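Local coordinates for enoyl-CoA hydratase/isomerase (Mycobacterium avium, PDB 3P5M), which probably acts on enoyl-CoA thioesters as a hydratase or isomerase of the crotonase superfamily, at residues B[138-141]-B[142-146]; B[212-215]-B[216-219]. All blocks are in the same frame, centred on the assembly; numbering follows the deposited sequence.

How the contacts relate
Contact 1 is a tight helical turn and contact 2 a turn between two long helices, helix 199-213 and helix 217-231; they come in series along the chain, yet their centres lie about 9 Å apart. Leucine methyls meet where Leu143 CD2 reaches Leu214 CD2 at 4.0 Å, and Ala142 CB rests 4.1 Å from Leu217 CA. The two regions meet again between subunits: Pro145 of contact 1 packs on Thr213 of a neighbouring subunit, while Thr213 of contact 2 packs on Pro145 of another neighbouring subunit. Residues 138-146 thus lie against the linker of the two helices in their own chain and meet the same region of a neighbouring one.

Contact 1: residues B[138-141]-B[142-146]; sequences GGAS and ALLPL
The carbonyl oxygen of Gly139 is gripped by two backbone N-H groups of the turn that follows. Leu143 N approaches Gly139 O in the carbonyl plane at 3.0 Å, with the N-H pointing at the oxygen at 156°. Ala142 N comes to Gly139 O at 3.1 Å from above that plane, through a more bent bond. One residue on, Ala140 O takes the N-H of Leu144 at 2.9 Å in a straight bond of 164°. The leucine side chains lie close to the same carbonyl oxygens. CG of Leu143, beside its own backbone N (chi1 -62°), is carried back toward the start of the helix and lies 3.5 Å from Gly139 O. Leu144 CB comes within 3.4 Å of Ala140 O, and the branch ending in CD1 runs back to meet Ala140 CB at 4.3 Å. Pro145 has no N-H to give Ser141 O, so the i to i+4 bonding of Leu143 N and Leu144 N is not continued at this residue; the ring lies close against Ser141 O, with CD at 2.9 Å. Ser141 OG turns to Glu224, whose carboxylate spans the helix start: OE2 bonds to Ser141 OG and OE1 to Gly139 N, the amide of the N-cap residue. Leu144 beds on Leu112 of helix 106-113 and Met156 of helix 150-159, while Ser141 and Pro145 also meet a neighbouring subunit. At the N-terminal end of this buried turn, the negative charge of the Glu224 carboxylate would be expected to be favoured by the positive helix end; four residues after Ser141, Pro145 lacks the backbone donor.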
loop_
_atom_site.group_PDB
_atom_site.type_symbol
_atom_site.label_atom_id
_atom_site.label_comp_id
_atom_site.label_asym_id
_atom_site.label_seq_id
_atom_site.Cartn_x
_atom_site.Cartn_y
_atom_site.Cartn_z
ATOM N N GLY B 138 -31.314 -5.127 3.525
ATOM C CA GLY B 138 -31.073 -4.007 4.422
ATOM C C GLY B 138 -30.863 -2.715 3.673
ATOM O O GLY B 138 -30.866 -1.653 4.281
ATOM N N GLY B 139 -30.704 -2.794 2.356
ATOM C CA GLY B 139 -30.272 -1.671 1.548
ATOM C C GLY B 139 -28.739 -1.672 1.397
ATOM O O GLY B 139 -28.166 -0.665 0.994
ATOM N N ALA B 140 -28.078 -2.794 1.701
ATOM C CA ALA B 140 -26.654 -2.982 1.353
ATOM C C ALA B 140 -26.303 -2.535 -0.093
ATOM O O ALA B 140 -25.217 -1.971 -0.343
ATOM C CB ALA B 140 -26.222 -4.458 1.570
ATOM N N SER B 141 -27.214 -2.763 -1.046
ATOM C CA SER B 141 -26.869 -2.488 -2.462
ATOM C C SER B 141 -26.699 -0.992 -2.713
ATOM O O SER B 141 -25.969 -0.604 -3.601
ATOM C CB SER B 141 -27.903 -3.058 -3.440
ATOM O OG SER B 141 -28.180 -4.418 -3.139
ATOM N N ALA B 142 -27.383 -0.166 -1.929
ATOM C CA ALA B 142 -27.218 1.296 -2.011
ATOM C C ALA B 142 -26.112 1.787 -1.106
ATOM O O ALA B 142 -25.434 2.748 -1.467
ATOM C CB ALA B 142 -28.524 2.014 -1.650
ATOM N N LEU B 143 -25.905 1.147 0.049
ATOM C CA LEU B 143 -24.859 1.601 0.988
ATOM C C LEU B 143 -23.457 1.348 0.457
ATOM O O LEU B 143 -22.651 2.259 0.369
ATOM C CB LEU B 143 -24.970 0.924 2.371
ATOM C CG LEU B 143 -26.240 1.156 3.215
ATOM C CD1 LEU B 143 -26.281 0.207 4.397
ATOM C CD2 LEU B 143 -26.224 2.589 3.710
ATOM N N LEU B 144 -23.179 0.111 0.096
ATOM C CA LEU B 144 -21.841 -0.278 -0.358
ATOM C C LEU B 144 -21.198 0.537 -1.522
ATOM O O LEU B 144 -20.024 0.933 -1.428
ATOM C CB LEU B 144 -21.798 -1.805 -0.576
ATOM C CG LEU B 144 -21.631 -2.681 0.685
ATOM C CD1 LEU B 144 -22.034 -4.151 0.473
ATOM C CD2 LEU B 144 -20.166 -2.662 1.078
ATOM N N PRO B 145 -21.937 0.826 -2.604
ATOM C CA PRO B 145 -21.235 1.562 -3.676
ATOM C C PRO B 145 -20.709 2.960 -3.282
ATOM O O PRO B 145 -19.686 3.412 -3.823
ATOM C CB PRO B 145 -22.307 1.696 -4.767
ATOM C CG PRO B 145 -23.219 0.530 -4.576
ATOM C CD PRO B 145 -23.291 0.386 -3.036
ATOM N N LEU B 146 -21.391 3.634 -2.354
ATOM C CA LEU B 146 -20.943 4.953 -1.881
ATOM C C LEU B 146 -19.852 4.795 -0.824
ATOM O O LEU B 146 -19.397 5.766 -0.246
ATOM C CB LEU B 146 -22.151 5.786 -1.355
ATOM C CG LEU B 146 -23.010 6.489 -2.429
ATOM C CD1 LEU B 146 -22.190 7.554 -3.138
ATOM C CD2 LEU B 146 -23.577 5.490 -3.477
#

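Contact 2: residues B[212-215]-B[216-219]; sequences ATLA and ELEP
Glu216 folds back over the peptide of Ala215, the residue just before it. Its CB lies 3.6 Å from Ala215 C. With CG held beside the backbone N (chi1 -48°) and the chain bent at chi2 (-57°), CG and CD both stay 3.8 Å from Ala215 C. At the tip OE2 lies 4.1 Å from Ala215 CB and OE1 4.1 Å from Ala215 O, both loose van der Waals distances. Glu216 is the third residue of a type I beta turn from Leu214 to Leu217, closed by Leu217 N bonding to Leu214 O at 3.0 Å, with the donor well above the carbonyl plane. Leu214 and Leu217 meet through their CB atoms at 4.2 Å, and both side chains pack on Thr89 of helix 74-90. Two waters bridge backbone groups around the turn: one accepts from Glu216 N at 2.7 Å and donates to Thr213 O, the other accepts from Glu218 N and donates to Leu214 O, which thus takes both Leu217 N and a water. Glu216 also packs on Ala211 of a neighbouring subunit, and Ala215 on Glu216 of another. The linker between the helices is therefore water-bridged along its backbone, with its leucines buried and the glutamate at a subunit boundary.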
loop_
_atom_site.group_PDB
_atom_site.type_symbol
_atom_site.label_atom_id
_atom_site.label_comp_id
_atom_site.label_asym_id
_atom_site.label_seq_id
_atom_site.Cartn_x
_atom_site.Cartn_y
_atom_site.Cartn_z
ATOM N N ALA B 212 -26.734 13.691 0.576
ATOM C CA ALA B 212 -25.745 13.531 -0.479
ATOM C C ALA B 212 -25.574 12.073 -0.906
ATOM O O ALA B 212 -25.088 11.821 -1.978
ATOM C CB ALA B 212 -24.409 14.070 0.002
ATOM N N THR B 213 -25.911 11.105 -0.057
ATOM C CA THR B 213 -25.472 9.719 -0.321
ATOM C C THR B 213 -26.617 8.711 -0.285
ATOM O O THR B 213 -26.466 7.592 -0.774
ATOM C CB THR B 213 -24.450 9.243 0.721
ATOM O OG1 THR B 213 -25.062 9.273 2.007
ATOM C CG2 THR B 213 -23.161 10.120 0.715
ATOM N N LEU B 214 -27.749 9.093 0.320
ATOM C CA LEU B 214 -28.834 8.136 0.482
ATOM C C LEU B 214 -30.060 8.366 -0.398
ATOM O O LEU B 214 -31.141 7.837 -0.109
ATOM C CB LEU B 214 -29.225 7.990 1.953
ATOM C CG LEU B 214 -28.122 7.602 2.938
ATOM C CD1 LEU B 214 -28.738 7.674 4.343
ATOM C CD2 LEU B 214 -27.524 6.225 2.692
ATOM N N ALA B 215 -29.909 9.093 -1.501
ATOM C CA ALA B 215 -31.084 9.370 -2.317
ATOM C C ALA B 215 -31.734 8.068 -2.821
ATOM O O ALA B 215 -32.951 8.000 -2.933
ATOM C CB ALA B 215 -30.760 10.315 -3.475
ATOM N N GLU B 216 -30.939 7.032 -3.084
ATOM C CA GLU B 216 -31.513 5.787 -3.602
ATOM C C GLU B 216 -31.784 4.736 -2.521
ATOM O O GLU B 216 -32.183 3.623 -2.868
ATOM C CB GLU B 216 -30.629 5.189 -4.731
ATOM C CG GLU B 216 -30.213 6.214 -5.812
ATOM C CD GLU B 216 -31.428 6.866 -6.442
ATOM O OE1 GLU B 216 -32.457 6.181 -6.555
ATOM O OE2 GLU B 216 -31.372 8.057 -6.785
ATOM N N LEU B 217 -31.543 5.044 -1.236
ATOM C CA LEU B 217 -31.734 4.020 -0.201
ATOM C C LEU B 217 -33.130 3.394 -0.277
ATOM O O LEU B 217 -33.259 2.186 -0.368
ATOM C CB LEU B 217 -31.460 4.528 1.233
ATOM C CG LEU B 217 -31.510 3.489 2.375
ATOM C CD1 LEU B 217 -30.570 2.287 2.144
ATOM C CD2 LEU B 217 -31.162 4.160 3.753
ATOM N N GLU B 218 -34.176 4.213 -0.243
ATOM C CA GLU B 218 -35.539 3.667 -0.267
ATOM C C GLU B 218 -35.861 2.851 -1.540
ATOM O O GLU B 218 -36.268 1.686 -1.417
ATOM C CB GLU B 218 -36.588 4.765 -0.000
ATOM C CG GLU B 218 -37.882 4.282 0.638
ATOM C CD GLU B 218 -38.920 5.388 0.777
ATOM O OE1 GLU B 218 -39.201 6.098 -0.207
ATOM O OE2 GLU B 218 -39.457 5.556 1.876
ATOM N N PRO B 219 -35.702 3.446 -2.759
ATOM C CA PRO B 219 -36.018 2.623 -3.945
ATOM C C PRO B 219 -35.197 1.309 -4.000
ATOM O O PRO B 219 -35.707 0.269 -4.446
ATOM C CB PRO B 219 -35.619 3.507 -5.148
ATOM C CG PRO B 219 -35.232 4.819 -4.625
ATOM C CD PRO B 219 -35.351 4.833 -3.115
HETATM O O HOH W 1 -28.291 6.413 -2.681
HETATM O O HOH W 2 -34.075 7.023 -0.042
#